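Local coordinates for protein acetyltransferase, GNAT family (Bacillus anthracis str. Sterne, PDB 3FBU) that probably transfers an acetyl group from acetyl-coenzyme A to an acceptor substrate, and binds coenzyme A in a GNAT-type fold, at residues A5-I10 with A100-Q105; V70-F75 with G87-P92; E143-K148 with W156-Y161. All coordinates share one frame; numbering follows the deposited sequence.

Contact 1 (A5-I10 with A100-Q105). With COA (coenzyme A), chain C.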
loop_
_atom_site.group_PDB
_atom_site.type_symbol
_atom_site.label_atom_id
_atom_site.label_comp_id
_atom_site.label_asym_id
_atom_site.label_seq_id
_atom_site.Cartn_x
_atom_site.Cartn_y
_atom_site.Cartn_z
ATOM N N ALA A 5 -3.695 -25.368 2.537
ATOM C CA ALA A 5 -4.772 -24.391 2.656
ATOM C C ALA A 5 -5.689 -24.488 1.416
ATOM O O ALA A 5 -5.593 -25.429 0.628
ATOM C CB ALA A 5 -4.203 -22.975 2.827
ATOM N N GLU A 6 -6.581 -23.522 1.265
ATOM C CA GLU A 6 -7.473 -23.436 0.109
ATOM C C GLU A 6 -6.744 -23.337 -1.249
ATOM O O GLU A 6 -6.965 -24.162 -2.133
ATOM C CB GLU A 6 -8.420 -22.240 0.284
ATOM C CG GLU A 6 -9.564 -22.530 1.263
ATOM C CD GLU A 6 -10.432 -21.307 1.613
ATOM O OE1 GLU A 6 -10.093 -20.156 1.220
ATOM O OE2 GLU A 6 -11.474 -21.516 2.293
ATOM N N ARG A 7 -5.879 -22.334 -1.399
ATOM C CA ARG A 7 -5.206 -22.047 -2.666
ATOM C C ARG A 7 -3.696 -22.338 -2.646
ATOM O O ARG A 7 -3.025 -22.239 -3.687
ATOM C CB ARG A 7 -5.386 -20.581 -3.024
ATOM C CG ARG A 7 -6.842 -20.117 -3.147
ATOM C CD ARG A 7 -6.876 -18.635 -3.416
ATOM N NE ARG A 7 -6.386 -17.903 -2.246
ATOM C CZ ARG A 7 -6.174 -16.595 -2.208
ATOM N NH1 ARG A 7 -6.402 -15.831 -3.271
ATOM N NH2 ARG A 7 -5.709 -16.048 -1.091
ATOM N N LEU A 8 -3.151 -22.673 -1.476
ATOM C CA LEU A 8 -1.701 -22.825 -1.327
ATOM C C LEU A 8 -1.352 -23.919 -0.357
ATOM O O LEU A 8 -2.180 -24.365 0.446
ATOM C CB LEU A 8 -1.066 -21.498 -0.862
ATOM C CG LEU A 8 -1.652 -20.827 0.374
ATOM C CD1 LEU A 8 -1.035 -21.401 1.652
ATOM C CD2 LEU A 8 -1.508 -19.282 0.299
ATOM N N LEU A 9 -0.101 -24.348 -0.426
ATOM C CA LEU A 9 0.451 -25.260 0.540
ATOM C C LEU A 9 1.761 -24.696 1.070
ATOM O O LEU A 9 2.394 -23.867 0.424
ATOM C CB LEU A 9 0.683 -26.645 -0.055
ATOM C CG LEU A 9 1.641 -26.859 -1.225
ATOM C CD1 LEU A 9 3.130 -26.919 -0.789
ATOM C CD2 LEU A 9 1.241 -28.190 -1.925
ATOM N N ILE A 10 2.136 -25.165 2.248
ATOM C CA ILE A 10 3.403 -24.797 2.866
ATOM C C ILE A 10 4.163 -26.087 3.061
ATOM O O ILE A 10 3.621 -27.071 3.553
ATOM C CB ILE A 10 3.200 -24.117 4.228
ATOM C CG1 ILE A 10 2.244 -22.929 4.069
ATOM C CG2 ILE A 10 4.535 -23.656 4.791
ATOM C CD1 ILE A 10 1.838 -22.292 5.349
ATOM N N ALA A 100 -0.469 -14.105 1.867
ATOM C CA ALA A 100 0.270 -14.081 3.151
ATOM C C ALA A 100 -0.695 -14.408 4.271
ATOM O O ALA A 100 -0.389 -15.222 5.137
ATOM C CB ALA A 100 0.978 -12.763 3.396
ATOM N N SER A 101 -1.873 -13.784 4.263
ATOM C CA SER A 101 -2.819 -14.024 5.359
ATOM C C SER A 101 -3.324 -15.458 5.369
ATOM O O SER A 101 -3.443 -16.063 6.436
ATOM C CB SER A 101 -4.000 -13.048 5.306
ATOM O OG SER A 101 -3.511 -11.704 5.259
ATOM N N GLU A 102 -3.578 -16.011 4.191
ATOM C CA GLU A 102 -4.022 -17.405 4.073
ATOM C C GLU A 102 -2.953 -18.352 4.600
ATOM O O GLU A 102 -3.254 -19.240 5.378
ATOM C CB GLU A 102 -4.419 -17.752 2.608
ATOM C CG GLU A 102 -4.773 -19.218 2.423
ATOM C CD GLU A 102 -5.240 -19.566 0.988
ATOM O OE1 GLU A 102 -5.621 -18.654 0.243
ATOM O OE2 GLU A 102 -5.183 -20.750 0.626
ATOM N N ALA A 103 -1.693 -18.122 4.210
ATOM C CA ALA A 103 -0.596 -18.975 4.649
ATOM C C ALA A 103 -0.361 -18.845 6.152
ATOM O O ALA A 103 -0.137 -19.852 6.837
ATOM C CB ALA A 103 0.673 -18.643 3.883
ATOM N N ALA A 104 -0.422 -17.608 6.651
ATOM C CA ALA A 104 -0.135 -17.337 8.064
ATOM C C ALA A 104 -1.251 -17.871 8.926
ATOM O O ALA A 104 -0.976 -18.434 9.967
ATOM C CB ALA A 104 0.073 -15.838 8.310
ATOM N N GLN A 105 -2.502 -17.753 8.479
ATOM C CA GLN A 105 -3.653 -18.341 9.202
ATOM C C GLN A 105 -3.479 -19.855 9.362
ATOM O O GLN A 105 -3.649 -20.416 10.451
ATOM C CB GLN A 105 -4.989 -18.002 8.496
ATOM C CG GLN A 105 -6.278 -18.437 9.231
ATOM C CD GLN A 105 -7.558 -17.918 8.557
ATOM O OE1 GLN A 105 -7.508 -17.144 7.576
ATOM N NE2 GLN A 105 -8.722 -18.343 9.082
HETATM N N1A COA C . -1.529 0.571 2.936
HETATM C C2A COA C . -2.565 0.022 3.647
HETATM N N3A COA C . -2.891 -1.298 3.483
HETATM C C4A COA C . -2.165 -2.053 2.615
HETATM C C5A COA C . -1.113 -1.519 1.890
HETATM C C6A COA C . -0.776 -0.180 2.068
HETATM N N6A COA C . 0.250 0.368 1.412
HETATM N N7A COA C . -0.602 -2.496 1.128
HETATM C C8A COA C . -1.302 -3.630 1.335
HETATM N N9A COA C . -2.284 -3.363 2.255
HETATM C C1B COA C . -3.205 -4.295 2.916
HETATM C C2B COA C . -4.078 -5.081 1.936
HETATM O O2B COA C . -5.220 -4.340 1.521
HETATM C C3B COA C . -4.411 -6.279 2.799
HETATM O O3B COA C . -5.483 -5.979 3.679
HETATM P P3B COA C . -7.038 -6.271 3.332
HETATM O O7A COA C . -7.881 -6.158 4.561
HETATM O O8A COA C . -7.453 -5.287 2.270
HETATM O O9A COA C . -7.095 -7.687 2.802
HETATM C C4B COA C . -3.129 -6.503 3.615
HETATM O O4B COA C . -2.476 -5.264 3.659
HETATM C C5B COA C . -2.191 -7.526 2.985
HETATM O O5B COA C . -2.809 -8.792 3.108
HETATM P P1A COA C . -2.369 -10.011 2.170
HETATM O O1A COA C . -2.942 -9.799 0.779
HETATM O O2A COA C . -2.785 -11.285 2.793
HETATM O O3A COA C . -0.768 -9.884 2.209
HETATM P P2A COA C . 0.244 -10.098 0.970
HETATM O O4A COA C . -0.008 -11.456 0.360
HETATM O O5A COA C . 0.118 -8.903 0.018
HETATM O O6A COA C . 1.661 -10.047 1.745
HETATM C CBP COA C . 3.428 -9.075 3.024
HETATM C CCP COA C . 1.915 -9.152 2.816
HETATM C CDP COA C . 3.895 -10.532 3.197
HETATM C CEP COA C . 3.596 -8.221 4.282
HETATM C CAP COA C . 4.096 -8.407 1.794
HETATM O OAP COA C . 3.721 -7.043 1.677
HETATM C C9P COA C . 5.594 -8.422 1.860
HETATM O O9P COA C . 6.282 -9.568 1.542
HETATM N N8P COA C . 6.254 -7.352 2.316
HETATM C C7P COA C . 7.711 -7.266 2.230
HETATM C C6P COA C . 8.424 -8.117 3.267
HETATM C C5P COA C . 8.072 -7.685 4.690
HETATM O O5P COA C . 8.172 -6.499 5.080
HETATM N N4P COA C . 7.695 -8.660 5.490
HETATM C C3P COA C . 7.199 -8.394 6.846
HETATM C C2P COA C . 8.284 -8.185 7.878
HETATM S S1P COA C . 7.568 -8.063 9.546
#

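Contact 2 (V70-F75 with G87-P92). With COA (coenzyme A), chain C.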
loop_
_atom_site.group_PDB
_atom_site.type_symbol
_atom_site.label_atom_id
_atom_site.label_comp_id
_atom_site.label_asym_id
_atom_site.label_seq_id
_atom_site.Cartn_x
_atom_site.Cartn_y
_atom_site.Cartn_z
ATOM N N VAL A 70 5.546 -18.448 -4.191
ATOM C CA VAL A 70 5.185 -17.060 -4.141
ATOM C C VAL A 70 5.739 -16.345 -2.910
ATOM O O VAL A 70 5.644 -15.131 -2.801
ATOM C CB VAL A 70 3.645 -16.906 -4.214
ATOM C CG1 VAL A 70 3.150 -17.471 -5.568
ATOM C CG2 VAL A 70 2.929 -17.595 -3.035
ATOM N N GLY A 71 6.312 -17.097 -1.982
ATOM C CA GLY A 71 6.899 -16.480 -0.796
ATOM C C GLY A 71 7.281 -17.522 0.224
ATOM O O GLY A 71 7.306 -18.718 -0.061
ATOM N N HIS A 72 7.649 -17.057 1.410
ATOM C CA HIS A 72 7.882 -17.965 2.512
ATOM C C HIS A 72 7.334 -17.432 3.845
ATOM O O HIS A 72 7.161 -16.217 4.058
ATOM C CB HIS A 72 9.371 -18.370 2.605
ATOM C CG HIS A 72 10.302 -17.280 3.060
ATOM N ND1 HIS A 72 11.005 -16.485 2.174
ATOM C CD2 HIS A 72 10.677 -16.875 4.306
ATOM C CE1 HIS A 72 11.750 -15.627 2.846
ATOM N NE2 HIS A 72 11.569 -15.832 4.140
ATOM N N ILE A 73 7.001 -18.390 4.697
ATOM C CA ILE A 73 6.599 -18.139 6.075
ATOM C C ILE A 73 7.790 -18.386 6.996
ATOM O O ILE A 73 8.500 -19.414 6.885
ATOM C CB ILE A 73 5.414 -19.069 6.479
ATOM C CG1 ILE A 73 4.101 -18.620 5.800
ATOM C CG2 ILE A 73 5.281 -19.148 8.009
ATOM C CD1 ILE A 73 3.496 -17.299 6.300
ATOM N N VAL A 74 7.988 -17.432 7.901
ATOM C CA VAL A 74 8.947 -17.537 8.983
ATOM C C VAL A 74 8.193 -18.123 10.181
ATOM O O VAL A 74 7.152 -17.607 10.563
ATOM C CB VAL A 74 9.542 -16.165 9.327
ATOM C CG1 VAL A 74 10.653 -16.295 10.341
ATOM C CG2 VAL A 74 10.072 -15.442 8.062
ATOM N N PHE A 75 8.702 -19.218 10.743
ATOM C CA PHE A 75 8.042 -19.841 11.916
ATOM C C PHE A 75 9.059 -20.625 12.755
ATOM O O PHE A 75 9.581 -21.629 12.307
ATOM C CB PHE A 75 6.875 -20.712 11.461
ATOM C CG PHE A 75 5.924 -21.098 12.561
ATOM C CD1 PHE A 75 5.267 -20.137 13.309
ATOM C CD2 PHE A 75 5.688 -22.427 12.834
ATOM C CE1 PHE A 75 4.367 -20.490 14.294
ATOM C CE2 PHE A 75 4.776 -22.782 13.832
ATOM C CZ PHE A 75 4.138 -21.803 14.561
ATOM N N GLY A 87 6.337 -14.783 10.762
ATOM C CA GLY A 87 6.598 -13.723 9.830
ATOM C C GLY A 87 6.401 -14.232 8.422
ATOM O O GLY A 87 6.019 -15.395 8.220
ATOM N N TRP A 88 6.728 -13.387 7.448
ATOM C CA TRP A 88 6.344 -13.653 6.061
ATOM C C TRP A 88 7.121 -12.738 5.142
ATOM O O TRP A 88 7.298 -11.581 5.461
ATOM C CB TRP A 88 4.836 -13.393 5.884
ATOM C CG TRP A 88 4.300 -12.337 6.797
ATOM C CD1 TRP A 88 4.453 -10.985 6.694
ATOM C CD2 TRP A 88 3.549 -12.562 7.984
ATOM N NE1 TRP A 88 3.825 -10.347 7.753
ATOM C CE2 TRP A 88 3.259 -11.295 8.556
ATOM C CE3 TRP A 88 3.093 -13.711 8.627
ATOM C CZ2 TRP A 88 2.562 -11.162 9.742
ATOM C CZ3 TRP A 88 2.398 -13.574 9.793
ATOM C CH2 TRP A 88 2.123 -12.318 10.335
ATOM N N VAL A 89 7.560 -13.263 3.995
ATOM C CA VAL A 89 8.185 -12.471 2.939
ATOM C C VAL A 89 7.687 -13.054 1.608
ATOM O O VAL A 89 7.836 -14.260 1.365
ATOM C CB VAL A 89 9.728 -12.550 2.972
ATOM C CG1 VAL A 89 10.342 -11.613 1.900
ATOM C CG2 VAL A 89 10.303 -12.265 4.442
ATOM N N PHE A 90 7.088 -12.193 0.785
ATOM C CA PHE A 90 6.396 -12.630 -0.425
ATOM C C PHE A 90 6.901 -11.859 -1.634
ATOM O O PHE A 90 7.528 -10.801 -1.513
ATOM C CB PHE A 90 4.869 -12.486 -0.275
ATOM C CG PHE A 90 4.232 -13.643 0.429
ATOM C CD1 PHE A 90 4.455 -13.849 1.778
ATOM C CD2 PHE A 90 3.430 -14.521 -0.239
ATOM C CE1 PHE A 90 3.912 -14.913 2.412
ATOM C CE2 PHE A 90 2.870 -15.576 0.402
ATOM C CZ PHE A 90 3.105 -15.778 1.734
ATOM N N ASN A 91 6.673 -12.462 -2.788
ATOM C CA ASN A 91 7.004 -11.917 -4.084
ATOM C C ASN A 91 5.960 -10.872 -4.448
ATOM O O ASN A 91 4.760 -11.193 -4.479
ATOM C CB ASN A 91 7.010 -13.059 -5.117
ATOM C CG ASN A 91 7.478 -12.624 -6.495
ATOM O OD1 ASN A 91 7.170 -11.528 -6.967
ATOM N ND2 ASN A 91 8.225 -13.505 -7.163
ATOM N N PRO A 92 6.403 -9.644 -4.727
ATOM C CA PRO A 92 5.490 -8.533 -5.060
ATOM C C PRO A 92 4.555 -8.820 -6.235
ATOM O O PRO A 92 3.486 -8.225 -6.305
ATOM C CB PRO A 92 6.412 -7.377 -5.423
ATOM C CG PRO A 92 7.779 -7.762 -5.072
ATOM C CD PRO A 92 7.821 -9.233 -4.723
HETATM N N1A COA C . -1.529 0.571 2.936
HETATM C C2A COA C . -2.565 0.022 3.647
HETATM N N3A COA C . -2.891 -1.298 3.483
HETATM C C4A COA C . -2.165 -2.053 2.615
HETATM C C5A COA C . -1.113 -1.519 1.890
HETATM C C6A COA C . -0.776 -0.180 2.068
HETATM N N6A COA C . 0.250 0.368 1.412
HETATM N N7A COA C . -0.602 -2.496 1.128
HETATM C C8A COA C . -1.302 -3.630 1.335
HETATM N N9A COA C . -2.284 -3.363 2.255
HETATM C C1B COA C . -3.205 -4.295 2.916
HETATM C C2B COA C . -4.078 -5.081 1.936
HETATM O O2B COA C . -5.220 -4.340 1.521
HETATM C C3B COA C . -4.411 -6.279 2.799
HETATM O O3B COA C . -5.483 -5.979 3.679
HETATM P P3B COA C . -7.038 -6.271 3.332
HETATM O O7A COA C . -7.881 -6.158 4.561
HETATM O O8A COA C . -7.453 -5.287 2.270
HETATM O O9A COA C . -7.095 -7.687 2.802
HETATM C C4B COA C . -3.129 -6.503 3.615
HETATM O O4B COA C . -2.476 -5.264 3.659
HETATM C C5B COA C . -2.191 -7.526 2.985
HETATM O O5B COA C . -2.809 -8.792 3.108
HETATM P P1A COA C . -2.369 -10.011 2.170
HETATM O O1A COA C . -2.942 -9.799 0.779
HETATM O O2A COA C . -2.785 -11.285 2.793
HETATM O O3A COA C . -0.768 -9.884 2.209
HETATM P P2A COA C . 0.244 -10.098 0.970
HETATM O O4A COA C . -0.008 -11.456 0.360
HETATM O O5A COA C . 0.118 -8.903 0.018
HETATM O O6A COA C . 1.661 -10.047 1.745
HETATM C CBP COA C . 3.428 -9.075 3.024
HETATM C CCP COA C . 1.915 -9.152 2.816
HETATM C CDP COA C . 3.895 -10.532 3.197
HETATM C CEP COA C . 3.596 -8.221 4.282
HETATM C CAP COA C . 4.096 -8.407 1.794
HETATM O OAP COA C . 3.721 -7.043 1.677
HETATM C C9P COA C . 5.594 -8.422 1.860
HETATM O O9P COA C . 6.282 -9.568 1.542
HETATM N N8P COA C . 6.254 -7.352 2.316
HETATM C C7P COA C . 7.711 -7.266 2.230
HETATM C C6P COA C . 8.424 -8.117 3.267
HETATM C C5P COA C . 8.072 -7.685 4.690
HETATM O O5P COA C . 8.172 -6.499 5.080
HETATM N N4P COA C . 7.695 -8.660 5.490
HETATM C C3P COA C . 7.199 -8.394 6.846
HETATM C C2P COA C . 8.284 -8.185 7.878
HETATM S S1P COA C . 7.568 -8.063 9.546
#

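Contact 3 (E143-K148 with W156-Y161)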
loop_
_atom_site.group_PDB
_atom_site.type_symbol
_atom_site.label_atom_id
_atom_site.label_comp_id
_atom_site.label_asym_id
_atom_site.label_seq_id
_atom_site.Cartn_x
_atom_site.Cartn_y
_atom_site.Cartn_z
ATOM N N GLU A 143 -0.082 -5.917 21.259
ATOM C CA GLU A 143 0.221 -5.896 22.699
ATOM C C GLU A 143 1.282 -4.852 23.088
ATOM O O GLU A 143 1.374 -4.429 24.258
ATOM C CB GLU A 143 0.698 -7.258 23.120
ATOM C CG GLU A 143 -0.410 -8.300 23.159
ATOM C CD GLU A 143 0.042 -9.559 23.871
ATOM O OE1 GLU A 143 1.244 -9.866 23.827
ATOM O OE2 GLU A 143 -0.808 -10.263 24.468
ATOM N N GLY A 144 2.063 -4.426 22.116
ATOM C CA GLY A 144 3.137 -3.483 22.373
ATOM C C GLY A 144 3.487 -2.547 21.250
ATOM O O GLY A 144 3.312 -2.872 20.071
ATOM N N TYR A 145 4.028 -1.390 21.640
ATOM C CA TYR A 145 4.524 -0.388 20.698
ATOM C C TYR A 145 5.809 0.169 21.322
ATOM O O TYR A 145 5.763 0.915 22.282
ATOM C CB TYR A 145 3.465 0.660 20.482
ATOM C CG TYR A 145 3.804 1.793 19.547
ATOM C CD1 TYR A 145 4.929 1.772 18.721
ATOM C CD2 TYR A 145 2.977 2.904 19.502
ATOM C CE1 TYR A 145 5.221 2.872 17.865
ATOM C CE2 TYR A 145 3.244 3.971 18.658
ATOM C CZ TYR A 145 4.369 3.946 17.842
ATOM O OH TYR A 145 4.601 5.022 17.002
ATOM N N PHE A 146 6.937 -0.310 20.833
ATOM C CA PHE A 146 8.236 -0.029 21.437
ATOM C C PHE A 146 8.913 1.059 20.616
ATOM O O PHE A 146 9.090 0.883 19.410
ATOM C CB PHE A 146 9.114 -1.262 21.386
ATOM C CG PHE A 146 8.533 -2.439 22.114
ATOM C CD1 PHE A 146 8.260 -2.353 23.448
ATOM C CD2 PHE A 146 8.261 -3.610 21.449
ATOM C CE1 PHE A 146 7.707 -3.432 24.137
ATOM C CE2 PHE A 146 7.712 -4.683 22.134
ATOM C CZ PHE A 146 7.450 -4.569 23.475
ATOM N N LYS A 147 9.319 2.130 21.289
ATOM C CA LYS A 147 9.890 3.306 20.634
ATOM C C LYS A 147 11.425 3.180 20.544
ATOM O O LYS A 147 12.097 2.949 21.549
ATOM C CB LYS A 147 9.489 4.606 21.362
ATOM C CG LYS A 147 7.982 4.833 21.464
ATOM C CD LYS A 147 7.613 6.312 21.582
ATOM C CE LYS A 147 6.207 6.585 21.005
ATOM N NZ LYS A 147 5.114 5.796 21.696
ATOM N N LYS A 148 11.952 3.310 19.323
ATOM C CA LYS A 148 13.404 3.374 19.065
ATOM C C LYS A 148 14.179 2.243 19.688
ATOM O O LYS A 148 15.187 2.469 20.364
ATOM C CB LYS A 148 13.990 4.710 19.548
ATOM C CG LYS A 148 13.403 5.908 18.886
ATOM C CD LYS A 148 14.396 7.083 18.857
ATOM C CE LYS A 148 13.751 8.315 18.229
ATOM N NZ LYS A 148 14.438 9.592 18.677
ATOM N N TRP A 156 17.676 3.879 14.787
ATOM C CA TRP A 156 16.748 3.186 15.708
ATOM C C TRP A 156 15.281 3.198 15.213
ATOM O O TRP A 156 14.646 4.249 15.122
ATOM C CB TRP A 156 16.787 3.807 17.115
ATOM C CG TRP A 156 18.111 3.722 17.794
ATOM C CD1 TRP A 156 19.043 4.721 17.880
ATOM C CD2 TRP A 156 18.670 2.596 18.471
ATOM N NE1 TRP A 156 20.136 4.285 18.574
ATOM C CE2 TRP A 156 19.934 2.991 18.962
ATOM C CE3 TRP A 156 18.223 1.296 18.735
ATOM C CZ2 TRP A 156 20.764 2.130 19.674
ATOM C CZ3 TRP A 156 19.049 0.432 19.455
ATOM C CH2 TRP A 156 20.315 0.856 19.905
ATOM N N TRP A 157 14.737 2.017 14.964
ATOM C CA TRP A 157 13.361 1.884 14.515
ATOM C C TRP A 157 12.433 1.505 15.662
ATOM O O TRP A 157 12.889 0.929 16.657
ATOM C CB TRP A 157 13.263 0.809 13.454
ATOM C CG TRP A 157 13.779 1.212 12.108
ATOM C CD1 TRP A 157 14.192 2.463 11.708
ATOM C CD2 TRP A 157 13.887 0.367 10.962
ATOM N NE1 TRP A 157 14.578 2.428 10.385
ATOM C CE2 TRP A 157 14.400 1.155 9.906
ATOM C CE3 TRP A 157 13.637 -0.987 10.735
ATOM C CZ2 TRP A 157 14.648 0.631 8.632
ATOM C CZ3 TRP A 157 13.881 -1.509 9.469
ATOM C CH2 TRP A 157 14.383 -0.699 8.434
ATOM N N ASP A 158 11.158 1.842 15.482
ATOM C CA ASP A 158 10.073 1.477 16.390
ATOM C C ASP A 158 9.642 0.054 16.031
ATOM O O ASP A 158 9.969 -0.450 14.980
ATOM C CB ASP A 158 8.846 2.410 16.242
ATOM C CG ASP A 158 9.090 3.861 16.679
ATOM O OD1 ASP A 158 10.132 4.189 17.303
ATOM O OD2 ASP A 158 8.200 4.696 16.383
ATOM N N GLU A 159 8.890 -0.598 16.915
ATOM C CA GLU A 159 8.379 -1.920 16.626
ATOM C C GLU A 159 6.991 -2.047 17.217
ATOM O O GLU A 159 6.801 -1.699 18.381
ATOM C CB GLU A 159 9.321 -2.944 17.253
ATOM C CG GLU A 159 9.037 -4.355 17.029
ATOM C CD GLU A 159 10.101 -5.244 17.682
ATOM O OE1 GLU A 159 11.025 -4.698 18.333
ATOM O OE2 GLU A 159 10.039 -6.466 17.505
ATOM N N TYR A 160 6.045 -2.566 16.438
ATOM C CA TYR A 160 4.791 -3.091 17.001
ATOM C C TYR A 160 4.975 -4.549 17.328
ATOM O O TYR A 160 5.625 -5.274 16.581
ATOM C CB TYR A 160 3.661 -3.025 15.986
ATOM C CG TYR A 160 3.035 -1.675 15.711
ATOM C CD1 TYR A 160 2.947 -0.692 16.675
ATOM C CD2 TYR A 160 2.447 -1.433 14.474
ATOM C CE1 TYR A 160 2.334 0.531 16.401
ATOM C CE2 TYR A 160 1.817 -0.248 14.206
ATOM C CZ TYR A 160 1.773 0.736 15.159
ATOM O OH TYR A 160 1.138 1.920 14.861
ATOM N N TYR A 161 4.355 -4.986 18.421
ATOM C CA TYR A 161 4.392 -6.357 18.849
ATOM C C TYR A 161 2.955 -6.887 18.936
ATOM O O TYR A 161 2.115 -6.326 19.650
ATOM C CB TYR A 161 5.028 -6.377 20.219
ATOM C CG TYR A 161 5.397 -7.692 20.783
ATOM C CD1 TYR A 161 6.730 -8.080 20.894
ATOM C CD2 TYR A 161 4.405 -8.562 21.287
ATOM C CE1 TYR A 161 7.057 -9.286 21.492
ATOM C CE2 TYR A 161 4.730 -9.751 21.862
ATOM C CZ TYR A 161 6.062 -10.106 21.968
ATOM O OH TYR A 161 6.337 -11.322 22.565
HETATM O O HOH W 1 6.436 4.928 14.288
#

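Contact 1 (A5-I10 with A100-Q105)
E102, one turn into helix 99-114, sends its carboxylate into the turn that leads from A5 to strand 8-10, and R7 closes round it. The side chain is fully stretched, with CG anti to the backbone N (chi1 175°) and the next torsion also extended, which carries the two oxygens off the helix and up to the backbone of the turn. OE2 takes the backbone N-H of R7 on its syn lone pair, R7 N to E102 OE2 2.7 Å and almost straight at 174°. OE1 is held by the guanidinium of the same residue: R7 NE lies 2.7 Å from E102 OE1 on the syn side. R7 NH2 lies 2.9 Å from E102 OE1 and meets it nearly end-on to the C-O bond. Guanidinium and carboxylate are nearly coplanar, 16° apart, and OE1 lies in the guanidinium plane, at its NE/NH2 edge. Three N-H groups of one residue thus fix the rotation of the carboxylate and should stabilise its charged form. R7 NH2 also binds K97 O, tying the turn to the residues just ahead of the helix. Methyl groups pack against the stem and carboxylate of E102: A5 CB sits 3.8 Å from E102 CG, and L8 CD2 comes to 3.8 Å from E102 CD. The other branch of L8 turns to the helix, CD1 resting 3.9 Å from A103 CB, while I10 CD1 reaches the same methyl, A103 CB, at 4.1 Å. V61 of strand 58-63 touches both L8 and A103. On another side of this helical turn, A100 N and S101 N donate to pyrophosphate oxygens of coenzyme A, and S101 OG binds O2A. The arrangement joins strand 8-10 and the turn before it to the pyrophosphate-binding helix of the GNAT fold, whose N-terminal turn cradles the cofactor's pyrophosphate.

Contact 2 (V70-F75 with G87-P92)
H72 and V89 face each other as a hydrogen-bonded antiparallel pair, with H72 N to V89 O 2.8 Å and V89 N to H72 O 3.0 Å. V74 and G87 form a second such pair; there V74 N stands well above the carbonyl plane of G87. N91 N adds a nearly straight bond to V70 O beyond the last strand residue. Between these pairs, W88 CA and I73 CA make CA-H...O contacts with H72 O and G87 O.

Side-chain packing is led by F90, whose ring lies across its non-hydrogen-bonded partner: G71 CA sits over one face, 4.1 Å from the centroid, in a CH-pi contact. V70 CG2 reaches F90 CE2 at 4.0 Å. On the sheet face carrying H72 and V89, the two side chains run side by side, H72 CE1 3.7 Å from V89 CB, while H72 ND1 bonds Y24 OH.

Cofactor bonds use the two backbone groups that flank V89: W88 O accepts from N4P of coenzyme A (2.9 Å), and F90 N donates to O9P (2.8 Å). A hairpin strand pairing with the pantetheine arm as if it were another strand is characteristic of the GNAT acetyl-CoA site.

Contact 3 (E143-K148 with W156-Y161)
Y145 and Y160 meet at the centre of this antiparallel beta-hairpin, formed by strands 141-152 and 155-165 near the C-terminus. Packing is tight here. The edge of Y160 is set against the face of Y145 in an edge-to-face pair with planes at 67°, and Y160 CE1 stands over the ring centre, 3.7 Å from Y145 CG. CG anti to the backbone N (chi1 179°) lays the Y145 ring beside Y160; K147 NZ lies over its opposite face, offset toward the rim. F146 N bonds E159 O at 2.8 Å, and E159 N returns the bond to F146 O. On the opposite face of the hairpin, F146 CE2 rests 3.7 Å from Y161 CB. At one end E143 N and G144 N both donate to Y161 O, a classic beta bulge; the carboxylate of E143 is bridged to R119 and R141.

The whole hairpin is at the surface, but the K147-K148 end is looser. After F146 the chain turns a corner, and the backbone ladder between the segments gives way to contacts involving side chains: K148 CB lies 3.8 Å from W156 CB, whose indole leads away. D158 spans the corner with its two oxygens. OD1 accepts K148 N at 2.9 Å on its anti side, whereas OD2 takes a 2.7 Å bond from a water that also accepts from Y145 OH at 3.3 Å.

Overall arrangement
All three contacts reach one mixed sheet, at different places across it. Contact 2 falls within the sequence enclosed by contact 1, and contact 3 follows both. Contacts 1 and 2 have centres about 11 Å apart and touch directly: helix 99-114, which follows strand 83-90, lays A104 CB 3.6 Å from W88 CZ3 and A100 CA 3.6 Å from F90 CZ. Both also touch coenzyme A, one through its pyrophosphate and the other through its pantetheine arm, so together they supply five residues of the cofactor pocket. Contact 3 sits apart, its centre about 22 Å from that of contact 2 and 27 Å from that of contact 1, in a hairpin at the far edge of the sheet.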